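Local coordinates for protein beta-ketoacyl synthase (Burkholderia phymatum, PDB 4EWG) that probably catalyses the condensation that lengthens acyl chains on acyl carrier protein, as 3-oxoacyl-[acyl-carrier-protein] synthases do, at residues A81-E86 / N150-W155; P118-F122 / S138-M142; K158-V162 / N181-Q187; A174-A178 / M190-G194; G194-L198 / V235-A239. All blocks are in the same frame, centred on the assembly; numbering follows the deposited sequence.

Contact 1 (A81-E86 / N150-W155); sequences AVRASE and NVSLFW
Val82 packs on both Phe154 and Trp155, and its branches divide the work. From CB, CG1 leaves anti to the backbone N (chi1 171°) and ends over the middle of the Phe154 ring, 3.6 Å from CG1 to the ring centroid and almost on the ring normal: a CH-pi contact. The same methyl lies 4.0 Å from Trp155 CH2. CG2 takes the other direction, along the backbone of the facing helix, and comes within 3.9 Å of Asn150 O and 4.2 Å of Val151 CG2. Trp155 pushes its six-membered ring in at the next turn of helix 76-92. There CH2 meets Val82 O at 3.4 Å, with the oxygen at the ring edge, while CZ2 lies 3.6 Å from Glu86 CB. Toward the sheet, Val151 spreads its two methyls over Ala81 and Ser85, and Ser85 OG turns back to hydrogen-bond Ala81 O at 2.8 Å. That oxygen also takes Ser85 N, from the opposite face of its carbonyl plane. Trp66 meets the Phe154 ring edge-to-face and binds the carboxylate of Glu86. The helix segments cross at -52°. No hydrogen bond passes between them, so the joint is held by methyl-on-ring and aliphatic packing, and its polar groups are served by their own helix or by third parties such as Thr241 for Ser85 OG.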
# COMPACT_ATOMS: atom_id res chain seq x y z
N ALA A 81 2.35 -15.58 -3.26
CA ALA A 81 1.73 -14.58 -4.12
C ALA A 81 2.03 -14.91 -5.59
O ALA A 81 1.12 -14.91 -6.42
CB ALA A 81 2.24 -13.19 -3.76
N VAL A 82 3.30 -15.19 -5.89
CA VAL A 82 3.72 -15.52 -7.24
C VAL A 82 3.09 -16.83 -7.75
O VAL A 82 2.58 -16.89 -8.85
CB VAL A 82 5.25 -15.58 -7.35
CG1 VAL A 82 5.66 -16.12 -8.71
CG2 VAL A 82 5.85 -14.19 -7.13
N ARG A 83 3.01 -17.82 -6.88
CA ARG A 83 2.43 -19.08 -7.27
C ARG A 83 0.93 -18.93 -7.57
O ARG A 83 0.44 -19.46 -8.55
CB ARG A 83 2.67 -20.12 -6.17
CG ARG A 83 2.07 -21.48 -6.46
CD ARG A 83 2.53 -22.01 -7.80
NE ARG A 83 2.06 -23.36 -8.01
CZ ARG A 83 1.98 -23.96 -9.19
NH1 ARG A 83 2.33 -23.30 -10.29
NH2 ARG A 83 1.54 -25.22 -9.28
N ALA A 84 0.23 -18.19 -6.70
CA ALA A 84 -1.18 -17.85 -6.90
C ALA A 84 -1.40 -17.20 -8.24
O ALA A 84 -2.34 -17.53 -8.98
CB ALA A 84 -1.66 -16.91 -5.80
N SER A 85 -0.52 -16.25 -8.54
CA SER A 85 -0.70 -15.43 -9.70
C SER A 85 -0.38 -16.24 -10.95
O SER A 85 -1.04 -16.08 -11.97
CB SER A 85 0.21 -14.20 -9.58
OG SER A 85 -0.12 -13.44 -8.44
N GLU A 86 0.61 -17.14 -10.84
CA GLU A 86 0.95 -18.10 -11.88
C GLU A 86 -0.22 -19.02 -12.23
O GLU A 86 -0.50 -19.25 -13.40
CB GLU A 86 2.14 -18.95 -11.45
CG GLU A 86 2.67 -19.94 -12.50
CD GLU A 86 3.88 -20.73 -11.98
OE1 GLU A 86 4.95 -20.75 -12.60
OE2 GLU A 86 3.76 -21.35 -10.89
N ASN A 150 7.17 -8.43 -6.31
CA ASN A 150 7.64 -9.77 -6.72
C ASN A 150 6.77 -10.40 -7.81
O ASN A 150 7.28 -10.95 -8.75
CB ASN A 150 7.78 -10.71 -5.52
CG ASN A 150 9.12 -10.60 -4.87
OD1 ASN A 150 10.14 -10.67 -5.55
ND2 ASN A 150 9.14 -10.39 -3.53
N VAL A 151 5.47 -10.25 -7.68
CA VAL A 151 4.55 -10.69 -8.70
C VAL A 151 4.80 -9.93 -10.01
O VAL A 151 4.93 -10.55 -11.07
CB VAL A 151 3.09 -10.47 -8.27
CG1 VAL A 151 2.17 -10.69 -9.44
CG2 VAL A 151 2.75 -11.34 -7.06
N SER A 152 4.85 -8.60 -9.93
CA SER A 152 5.03 -7.77 -11.14
C SER A 152 6.34 -8.07 -11.87
O SER A 152 6.34 -8.25 -13.09
CB SER A 152 5.00 -6.30 -10.81
OG SER A 152 5.01 -5.53 -12.01
N LEU A 153 7.43 -8.11 -11.12
CA LEU A 153 8.73 -8.43 -11.65
C LEU A 153 8.78 -9.81 -12.26
O LEU A 153 9.47 -10.00 -13.24
CB LEU A 153 9.80 -8.36 -10.55
CG LEU A 153 10.38 -7.01 -10.13
CD1 LEU A 153 11.00 -7.21 -8.74
CD2 LEU A 153 11.38 -6.43 -11.11
N PHE A 154 8.09 -10.78 -11.67
CA PHE A 154 8.18 -12.15 -12.11
C PHE A 154 7.76 -12.32 -13.58
O PHE A 154 8.30 -13.15 -14.29
CB PHE A 154 7.35 -13.06 -11.20
CG PHE A 154 7.73 -14.52 -11.28
CD1 PHE A 154 8.84 -15.02 -10.57
CD2 PHE A 154 7.00 -15.41 -12.07
CE1 PHE A 154 9.19 -16.37 -10.65
CE2 PHE A 154 7.34 -16.75 -12.16
CZ PHE A 154 8.43 -17.24 -11.44
N TRP A 155 6.80 -11.53 -14.05
CA TRP A 155 6.39 -11.61 -15.46
C TRP A 155 6.81 -10.39 -16.21
O TRP A 155 6.30 -10.09 -17.27
CB TRP A 155 4.88 -11.84 -15.56
CG TRP A 155 4.50 -13.28 -15.21
CD1 TRP A 155 4.48 -14.38 -16.04
CD2 TRP A 155 4.11 -13.79 -13.93
NE1 TRP A 155 4.10 -15.50 -15.36
CE2 TRP A 155 3.87 -15.22 -14.09
CE3 TRP A 155 3.96 -13.23 -12.68
CZ2 TRP A 155 3.49 -16.02 -13.05
CZ3 TRP A 155 3.58 -14.04 -11.65
CH2 TRP A 155 3.34 -15.42 -11.83

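Contact 2 (P118-F122 / S138-M142); sequences PIRAF and SYVQM
Phe122 N-H hydrogen-bonds Pro118 O at 2.7 Å, a helical bond that ties together the two residues of 118-122 that bear hardest on helix 138-142. Pro118 lays its ring against the turn opposite: CB is 3.2 Å from Ser138 O, which takes the N-H of Met142, and CG rests 3.7 Å from Met142 CB and 3.9 Å from Gln141 CB. Phe122 reaches in one turn later. Its CE2 is 3.6 Å from Ser138 CB, and Tyr139 N lies at the ring edge. Met142 threads between these residues and Ile119. With CG anti to the backbone N (chi1 -173°) and the chain extended, Met142 runs past Pro118 in the reverse direction, crosses the Ile119 side chain at about a right angle, and sets SD 3.5 Å from Phe122 CD2. The sulfur stands obliquely to the ring, neither over its face nor in its plane. Met142 also packs on Ile119 of the second subunit, and Tyr139 OH bonds to Ser112 O there; a 1,2-ethanediol, probably from the crystallisation liquor, lies about 3 Å from the Met142 side chain. The arrangement is a helix pair crossing at -127° around a Met-aromatic contact, placed at the dimer interface of the ketosynthase.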
# COMPACT_ATOMS: atom_id res chain seq x y z
N PRO A 118 14.05 -11.38 7.04
CA PRO A 118 14.60 -10.03 7.13
C PRO A 118 14.05 -9.23 8.31
O PRO A 118 14.78 -8.38 8.86
CB PRO A 118 14.20 -9.39 5.80
CG PRO A 118 12.97 -10.15 5.41
CD PRO A 118 13.24 -11.56 5.82
N ILE A 119 12.80 -9.50 8.73
CA ILE A 119 12.31 -8.92 9.97
C ILE A 119 13.24 -9.32 11.12
O ILE A 119 13.65 -8.46 11.90
CB ILE A 119 10.85 -9.31 10.28
CG1 ILE A 119 9.90 -8.70 9.27
CG2 ILE A 119 10.43 -8.77 11.66
CD1 ILE A 119 8.53 -9.36 9.26
N ARG A 120 13.59 -10.59 11.22
CA ARG A 120 14.57 -11.06 12.20
C ARG A 120 15.91 -10.34 12.06
O ARG A 120 16.52 -9.92 13.05
CB ARG A 120 14.78 -12.59 12.08
CG ARG A 120 15.65 -13.19 13.21
CD ARG A 120 16.07 -14.67 13.03
NE ARG A 120 16.26 -14.90 11.62
CZ ARG A 120 17.34 -14.55 10.92
NH1 ARG A 120 18.41 -14.01 11.53
NH2 ARG A 120 17.35 -14.75 9.59
N ALA A 121 16.38 -10.22 10.82
CA ALA A 121 17.71 -9.66 10.55
C ALA A 121 17.75 -8.18 10.91
O ALA A 121 18.63 -7.73 11.63
CB ALA A 121 18.09 -9.86 9.08
N PHE A 122 16.80 -7.41 10.42
CA PHE A 122 16.77 -5.97 10.72
C PHE A 122 16.45 -5.68 12.21
O PHE A 122 17.04 -4.77 12.82
CB PHE A 122 15.79 -5.24 9.81
CG PHE A 122 16.29 -5.00 8.41
CD1 PHE A 122 17.47 -4.31 8.18
CD2 PHE A 122 15.56 -5.43 7.31
CE1 PHE A 122 17.91 -4.06 6.86
CE2 PHE A 122 16.00 -5.21 6.01
CZ PHE A 122 17.17 -4.51 5.78
N SER A 138 17.49 -8.19 1.75
CA SER A 138 16.61 -8.23 2.93
C SER A 138 15.41 -7.28 2.79
O SER A 138 14.25 -7.66 3.06
CB SER A 138 17.43 -7.91 4.19
OG SER A 138 18.40 -8.93 4.46
N TYR A 139 15.67 -6.06 2.33
CA TYR A 139 14.59 -5.07 2.24
C TYR A 139 13.48 -5.53 1.30
O TYR A 139 12.29 -5.41 1.65
CB TYR A 139 15.08 -3.65 1.82
CG TYR A 139 13.91 -2.69 1.72
CD1 TYR A 139 13.18 -2.34 2.86
CD2 TYR A 139 13.49 -2.20 0.51
CE1 TYR A 139 12.10 -1.47 2.79
CE2 TYR A 139 12.39 -1.35 0.41
CZ TYR A 139 11.69 -0.99 1.56
OH TYR A 139 10.58 -0.15 1.48
N VAL A 140 13.85 -6.06 0.13
CA VAL A 140 12.84 -6.43 -0.88
C VAL A 140 11.97 -7.61 -0.44
O VAL A 140 10.79 -7.72 -0.84
CB VAL A 140 13.48 -6.73 -2.28
CG1 VAL A 140 14.51 -7.87 -2.24
CG2 VAL A 140 12.39 -7.06 -3.28
N GLN A 141 12.52 -8.46 0.40
CA GLN A 141 11.72 -9.54 1.04
C GLN A 141 10.85 -9.04 2.23
O GLN A 141 9.83 -9.63 2.55
CB GLN A 141 12.64 -10.66 1.54
CG GLN A 141 13.43 -11.35 0.45
CD GLN A 141 14.23 -12.55 0.96
OE1 GLN A 141 14.14 -12.94 2.15
NE2 GLN A 141 15.00 -13.18 0.05
N MET A 142 11.29 -7.97 2.89
CA MET A 142 10.58 -7.37 4.05
C MET A 142 9.59 -6.27 3.66
O MET A 142 8.60 -6.06 4.32
CB MET A 142 11.57 -6.73 5.01
CG MET A 142 10.90 -6.26 6.31
SD MET A 142 12.02 -5.49 7.46
CE MET A 142 10.93 -4.51 8.53

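Contact 3 (K158-V162 / N181-Q187); sequences KGRIV and NIAMGKQ
Arg160 makes the tight half of this contact with Asn181 and Gln187. Its CG lies between the backbone N and the carbonyl carbon (chi1 38°), and a bend at chi3 swings the guanidinium toward the end of helix 170-183. There NH1 binds Asn181 OD1 at 2.7 Å, close to the line of the C=O bond, with the amide plane turned 74° from the guanidinium. At the root of the side chain, Arg160 N donates a hydrogen bond to Gln187 OE1 at 3.1 Å, approaching from above the carbonyl plane. The same oxygen lies 3.3 Å from Arg160 CG, and Val162 CG2 backs the amide of Asn181, 3.7 Å from ND2. The other half is looser. A water sits 2.6 Å from Arg160 NE in a weak bond and 3.0 Å from Gln187 OE1. Lys186, whose N closes the Schellman motif at Gly185 by bonding Asn181 O, lays CG and CD over one guanidinium face, CD 3.5 Å from Arg160 NH2, before its partly exposed chain leads off. Arg160 NH1 also forms a salt bridge with Glu180 of the second subunit, while Gln187 NE2 is held by Gly103 O. Arg160 therefore serves both its own chain and the dimer. Its buried charge is probably balanced by that glutamate, which would also ease the nearness of the Lys186 amino group to the guanidinium.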
# COMPACT_ATOMS: atom_id res chain seq x y z
N LYS A 158 4.90 -4.21 -16.82
CA LYS A 158 5.30 -2.83 -16.95
C LYS A 158 4.15 -1.88 -16.74
O LYS A 158 4.26 -0.71 -17.03
CB LYS A 158 6.01 -2.59 -18.32
CG LYS A 158 7.35 -3.33 -18.43
CD LYS A 158 7.94 -3.41 -19.85
CE LYS A 158 9.00 -4.52 -19.98
NZ LYS A 158 8.38 -5.85 -20.27
N GLY A 159 3.05 -2.40 -16.17
CA GLY A 159 1.92 -1.60 -15.80
C GLY A 159 2.06 -1.00 -14.41
O GLY A 159 3.11 -1.09 -13.76
N ARG A 160 1.00 -0.36 -13.94
CA ARG A 160 1.07 0.31 -12.64
C ARG A 160 1.00 -0.70 -11.53
O ARG A 160 0.36 -1.75 -11.67
CB ARG A 160 0.04 1.41 -12.47
CG ARG A 160 -1.32 1.15 -13.05
CD ARG A 160 -2.34 2.20 -12.59
NE ARG A 160 -2.07 3.52 -13.12
CZ ARG A 160 -2.79 4.62 -12.84
NH1 ARG A 160 -3.82 4.56 -12.01
NH2 ARG A 160 -2.48 5.79 -13.39
N ILE A 161 1.75 -0.42 -10.45
CA ILE A 161 1.72 -1.21 -9.23
C ILE A 161 0.89 -0.41 -8.20
O ILE A 161 1.17 0.77 -7.90
CB ILE A 161 3.15 -1.57 -8.72
CG1 ILE A 161 3.85 -2.54 -9.68
CG2 ILE A 161 3.08 -2.22 -7.34
CD1 ILE A 161 5.34 -2.80 -9.40
N VAL A 162 -0.20 -1.05 -7.75
CA VAL A 162 -1.05 -0.52 -6.75
C VAL A 162 -0.83 -1.34 -5.47
O VAL A 162 -1.36 -2.42 -5.30
CB VAL A 162 -2.53 -0.62 -7.17
CG1 VAL A 162 -3.39 0.06 -6.11
CG2 VAL A 162 -2.73 -0.03 -8.57
N ASN A 181 -9.12 0.81 -11.59
CA ASN A 181 -8.09 1.13 -12.57
C ASN A 181 -8.49 0.69 -13.99
O ASN A 181 -8.32 1.45 -14.96
CB ASN A 181 -6.73 0.54 -12.16
CG ASN A 181 -5.97 1.43 -11.20
OD1 ASN A 181 -5.37 2.41 -11.62
ND2 ASN A 181 -5.97 1.08 -9.93
N ILE A 182 -9.06 -0.51 -14.11
CA ILE A 182 -9.51 -1.00 -15.45
C ILE A 182 -10.74 -0.25 -15.91
O ILE A 182 -10.80 0.22 -17.04
CB ILE A 182 -9.81 -2.51 -15.44
CG1 ILE A 182 -8.54 -3.28 -15.02
CG2 ILE A 182 -10.34 -2.99 -16.80
CD1 ILE A 182 -8.69 -4.79 -14.97
N ALA A 183 -11.71 -0.09 -15.03
CA ALA A 183 -12.93 0.67 -15.35
C ALA A 183 -12.61 2.05 -15.89
O ALA A 183 -13.28 2.55 -16.83
CB ALA A 183 -13.82 0.80 -14.11
N MET A 184 -11.62 2.67 -15.28
CA MET A 184 -11.21 4.03 -15.57
C MET A 184 -10.27 4.10 -16.79
O MET A 184 -9.92 5.16 -17.24
CB MET A 184 -10.54 4.57 -14.29
CG MET A 184 -10.28 6.04 -14.19
SD MET A 184 -9.54 6.53 -12.56
CE MET A 184 -8.20 7.58 -13.16
N GLY A 185 -9.90 2.95 -17.36
CA GLY A 185 -9.11 2.90 -18.58
C GLY A 185 -7.61 3.01 -18.41
O GLY A 185 -6.91 3.18 -19.38
N LYS A 186 -7.10 2.88 -17.19
CA LYS A 186 -5.64 3.05 -16.96
C LYS A 186 -4.84 1.82 -17.34
O LYS A 186 -3.69 1.92 -17.68
CB LYS A 186 -5.37 3.42 -15.50
CG LYS A 186 -5.87 4.80 -15.13
CD LYS A 186 -5.00 5.85 -15.85
CE LYS A 186 -5.78 7.04 -16.37
NZ LYS A 186 -6.12 8.03 -15.35
N GLN A 187 -5.49 0.65 -17.24
CA GLN A 187 -4.88 -0.61 -17.53
C GLN A 187 -5.91 -1.49 -18.18
O GLN A 187 -7.11 -1.38 -17.88
CB GLN A 187 -4.41 -1.27 -16.22
CG GLN A 187 -3.26 -0.59 -15.53
CD GLN A 187 -1.96 -0.70 -16.30
OE1 GLN A 187 -1.10 0.15 -16.15
NE2 GLN A 187 -1.80 -1.76 -17.13
O HOH W 1 -1.26 3.05 -15.55

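Contact 4 (A174-A178 / M190-G194)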
# COMPACT_ATOMS: atom_id res chain seq x y z
N ALA A 174 -7.12 -4.79 -3.17
CA ALA A 174 -6.43 -5.08 -4.41
C ALA A 174 -7.47 -5.27 -5.50
O ALA A 174 -7.39 -4.64 -6.54
CB ALA A 174 -5.50 -6.29 -4.28
N ILE A 175 -8.47 -6.09 -5.22
CA ILE A 175 -9.49 -6.39 -6.22
C ILE A 175 -10.23 -5.11 -6.57
O ILE A 175 -10.37 -4.77 -7.76
CB ILE A 175 -10.46 -7.56 -5.76
CG1 ILE A 175 -9.65 -8.86 -5.67
CG2 ILE A 175 -11.68 -7.74 -6.70
CD1 ILE A 175 -10.31 -9.99 -4.92
N GLY A 176 -10.64 -4.36 -5.54
CA GLY A 176 -11.42 -3.15 -5.75
C GLY A 176 -10.68 -2.07 -6.51
O GLY A 176 -11.20 -1.47 -7.45
N TYR A 177 -9.48 -1.77 -6.07
CA TYR A 177 -8.72 -0.72 -6.70
C TYR A 177 -8.22 -1.14 -8.10
O TYR A 177 -8.19 -0.34 -9.01
CB TYR A 177 -7.54 -0.25 -5.79
CG TYR A 177 -7.94 0.45 -4.47
CD1 TYR A 177 -9.10 1.20 -4.36
CD2 TYR A 177 -7.11 0.37 -3.36
CE1 TYR A 177 -9.43 1.85 -3.19
CE2 TYR A 177 -7.43 1.00 -2.18
CZ TYR A 177 -8.58 1.75 -2.09
OH TYR A 177 -8.91 2.38 -0.89
N ALA A 178 -7.89 -2.41 -8.28
CA ALA A 178 -7.56 -2.93 -9.64
C ALA A 178 -8.78 -2.76 -10.56
O ALA A 178 -8.68 -2.30 -11.70
CB ALA A 178 -7.09 -4.39 -9.60
N MET A 190 -5.20 -6.51 -14.93
CA MET A 190 -4.57 -6.40 -13.61
C MET A 190 -4.55 -7.77 -12.96
O MET A 190 -5.56 -8.51 -13.02
CB MET A 190 -5.34 -5.44 -12.67
CG MET A 190 -5.30 -3.96 -13.04
SD MET A 190 -3.67 -3.19 -12.91
CE MET A 190 -3.53 -2.81 -11.15
N LEU A 191 -3.41 -8.11 -12.37
CA LEU A 191 -3.37 -9.16 -11.35
C LEU A 191 -3.74 -8.48 -10.02
O LEU A 191 -3.17 -7.46 -9.66
CB LEU A 191 -1.98 -9.76 -11.25
CG LEU A 191 -1.50 -10.45 -12.56
CD1 LEU A 191 -0.11 -10.96 -12.33
CD2 LEU A 191 -2.46 -11.56 -13.03
N ALA A 192 -4.72 -9.03 -9.32
CA ALA A 192 -5.10 -8.49 -8.03
C ALA A 192 -5.22 -9.62 -7.02
O ALA A 192 -5.85 -10.62 -7.28
CB ALA A 192 -6.41 -7.72 -8.13
N GLY A 193 -4.60 -9.44 -5.86
CA GLY A 193 -4.68 -10.44 -4.84
C GLY A 193 -4.12 -10.01 -3.52
O GLY A 193 -3.84 -8.81 -3.28
N GLY A 194 -4.00 -11.00 -2.64
CA GLY A 194 -3.42 -10.80 -1.33
C GLY A 194 -2.77 -12.07 -0.87
O GLY A 194 -3.09 -13.15 -1.37
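Ala178 and Ala192 point their methyls at each other, CB to CB 3.7 Å, in the middle of the seam between helix 170-183 and strand 189-196. The helix segment runs nearly antiparallel to the strand, 156° between directions, and the axes come within 7.0 Å, a distance that small side chains on both sides permit. Ala192 CB is the strand's central contact point. Besides Ala178 it meets Ala174 O at 3.6 Å and the flank of Ile175, CG1 lying 4.2 Å away. One turn earlier on the helix, Ala174 also aims its methyl at the strand, but it lands on backbone: CB is 3.2 Å from Gly193 O, close packing of a methyl on a carbonyl. At the other end Met190 and Ala178 meet at their bases, CB to CB 3.7 Å. The methionine then doubles back. CG stands beside the backbone N (chi1 -69°), and further bends at chi2 and chi3 fold the chain round, so that CE returns to 4.2 Å from Ala178 CB. Ile175 passes alongside instead of pointing in, and its outer end goes on to Leu242 and Ile261. No hydrogen bond crosses the seam. The helix is the connection of a right-handed beta-alpha-beta crossover from strand 161-163 to strand 189-196, with the parallel strand 105-110 between them in the sheet; Ala108 of that middle strand packs on Ala174 and Ala178 and touches Met190 beside it, while Leu242 and Leu244 of strand 238-246 extend the floor on the other side.

Contact 5 (G194-L198 / V235-A239)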
# COMPACT_ATOMS: atom_id res chain seq x y z
N GLY A 194 -4.00 -11.00 -2.64
CA GLY A 194 -3.42 -10.80 -1.33
C GLY A 194 -2.77 -12.07 -0.87
O GLY A 194 -3.09 -13.15 -1.37
N ALA A 195 -1.88 -11.94 0.11
CA ALA A 195 -1.08 -13.08 0.58
C ALA A 195 -0.63 -12.88 2.02
O ALA A 195 -0.60 -11.75 2.53
CB ALA A 195 0.12 -13.26 -0.32
N GLU A 196 -0.30 -13.98 2.69
CA GLU A 196 0.30 -13.93 4.00
C GLU A 196 1.06 -15.22 4.30
O GLU A 196 0.62 -16.32 3.89
CB GLU A 196 -0.74 -13.72 5.09
CG GLU A 196 -0.17 -12.99 6.30
CD GLU A 196 -0.07 -11.48 6.05
OE1 GLU A 196 1.06 -10.92 6.04
OE2 GLU A 196 -1.15 -10.87 5.85
N GLU A 197 2.18 -15.10 5.03
CA GLU A 197 2.89 -16.27 5.51
C GLU A 197 2.64 -16.39 7.01
O GLU A 197 2.55 -15.41 7.69
CB GLU A 197 4.38 -16.19 5.17
CG GLU A 197 5.24 -15.27 6.03
CD GLU A 197 6.65 -15.06 5.43
OE1 GLU A 197 6.77 -14.59 4.27
OE2 GLU A 197 7.63 -15.31 6.12
N LEU A 198 2.46 -17.60 7.48
CA LEU A 198 2.17 -17.85 8.89
C LEU A 198 3.45 -17.62 9.67
O LEU A 198 4.51 -18.13 9.29
CB LEU A 198 1.67 -19.29 9.11
CG LEU A 198 1.27 -19.70 10.55
CD1 LEU A 198 0.08 -18.85 11.08
CD2 LEU A 198 0.99 -21.22 10.66
N VAL A 235 -5.59 -17.89 13.09
CA VAL A 235 -4.78 -17.35 12.01
C VAL A 235 -4.37 -18.42 11.01
O VAL A 235 -3.92 -19.50 11.38
CB VAL A 235 -3.54 -16.68 12.60
CG1 VAL A 235 -2.53 -16.38 11.54
CG2 VAL A 235 -4.00 -15.41 13.32
N GLY A 236 -4.55 -18.11 9.73
CA GLY A 236 -4.13 -18.97 8.63
C GLY A 236 -3.15 -18.27 7.71
O GLY A 236 -2.51 -17.27 8.10
N GLU A 237 -3.01 -18.80 6.50
CA GLU A 237 -2.05 -18.28 5.54
C GLU A 237 -2.38 -18.67 4.11
O GLU A 237 -3.32 -19.46 3.87
CB GLU A 237 -0.64 -18.75 5.90
CG GLU A 237 -0.40 -20.26 5.81
CD GLU A 237 1.04 -20.66 5.98
OE1 GLU A 237 1.90 -19.87 5.67
OE2 GLU A 237 1.35 -21.78 6.43
N GLY A 238 -1.58 -18.17 3.17
CA GLY A 238 -1.70 -18.54 1.74
C GLY A 238 -1.73 -17.31 0.83
O GLY A 238 -1.24 -16.23 1.20
N ALA A 239 -2.33 -17.48 -0.34
CA ALA A 239 -2.51 -16.40 -1.29
C ALA A 239 -3.58 -16.74 -2.28
O ALA A 239 -3.89 -17.92 -2.51
CB ALA A 239 -1.21 -16.11 -2.03
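Glu196 and Gly238 form an antiparallel hydrogen-bonded pair: Glu196 N reaches Gly238 O at 2.9 Å, and Gly238 N returns to Glu196 O at 3.0 Å, nearly straight at 176°. Next along the ladder, Ala195 and Ala239 make a non-hydrogen-bonded pair with their methyls side by side, CB to CB 3.6 Å. Here CA-H...O contacts fill in, Ala239 CA lying 3.3 Å from Gly194 O. Past the pair the strands part, and side chains take over from backbone. Glu237, with CG between its backbone N and carbonyl carbon (chi1 65°) and the chain extended beyond, brings OE1 to Leu198 N at 3.0 Å. The N-H comes from above the carboxylate plane, and Leu198 CB rests 3.5 Å from Glu237 CD. Leu198 then carries CD1 to 3.6 Å from Val235 CG1, an apolar touch where the two segments diverge. One shell further out, Tyr80 OH also binds Glu237 OE1 and Leu57 N binds OE2, so several donors fix the rotation of this carboxylate. Glu196 sends its own carboxylate the other way, to Ser112 and Gly342. At phi 130° a side chain on Gly238 would run into the carbonyl O of Glu237. Strand 189-196 lies between the parallel strand 105-110 and the antiparallel strand 238-246, and helix 76-92 lies over the face bearing Ala195 and Ala239, with Val77, Tyr80 and Ala84 on the two methyls.

In the fold
Contacts 4 and 5 share strand 189-196: contact 4 lies on its earlier part, contact 5 reaches its end, and they share Gly194, their centres 16 Å apart. Contact 1 packs against the sheet face away from helix 170-183, with Val151 CG1 3.7 Å from Leu191 CD1 of contact 4 and Ala81 CB 4.0 Å from Ala195 CB of contact 5. Contacts 3 and 4 share helix 170-183 and touch through Met190. Contact 2, nested within the loop of contact 1, touches it where Asn150 ND2 lies 4.1 Å from Val140 O; contacts 1, 2 and 3 all reach the second subunit. The calcium-binding His249, metal-free in this chain, lies about 10 Å from Gln187 of contact 3, side chain to side chain.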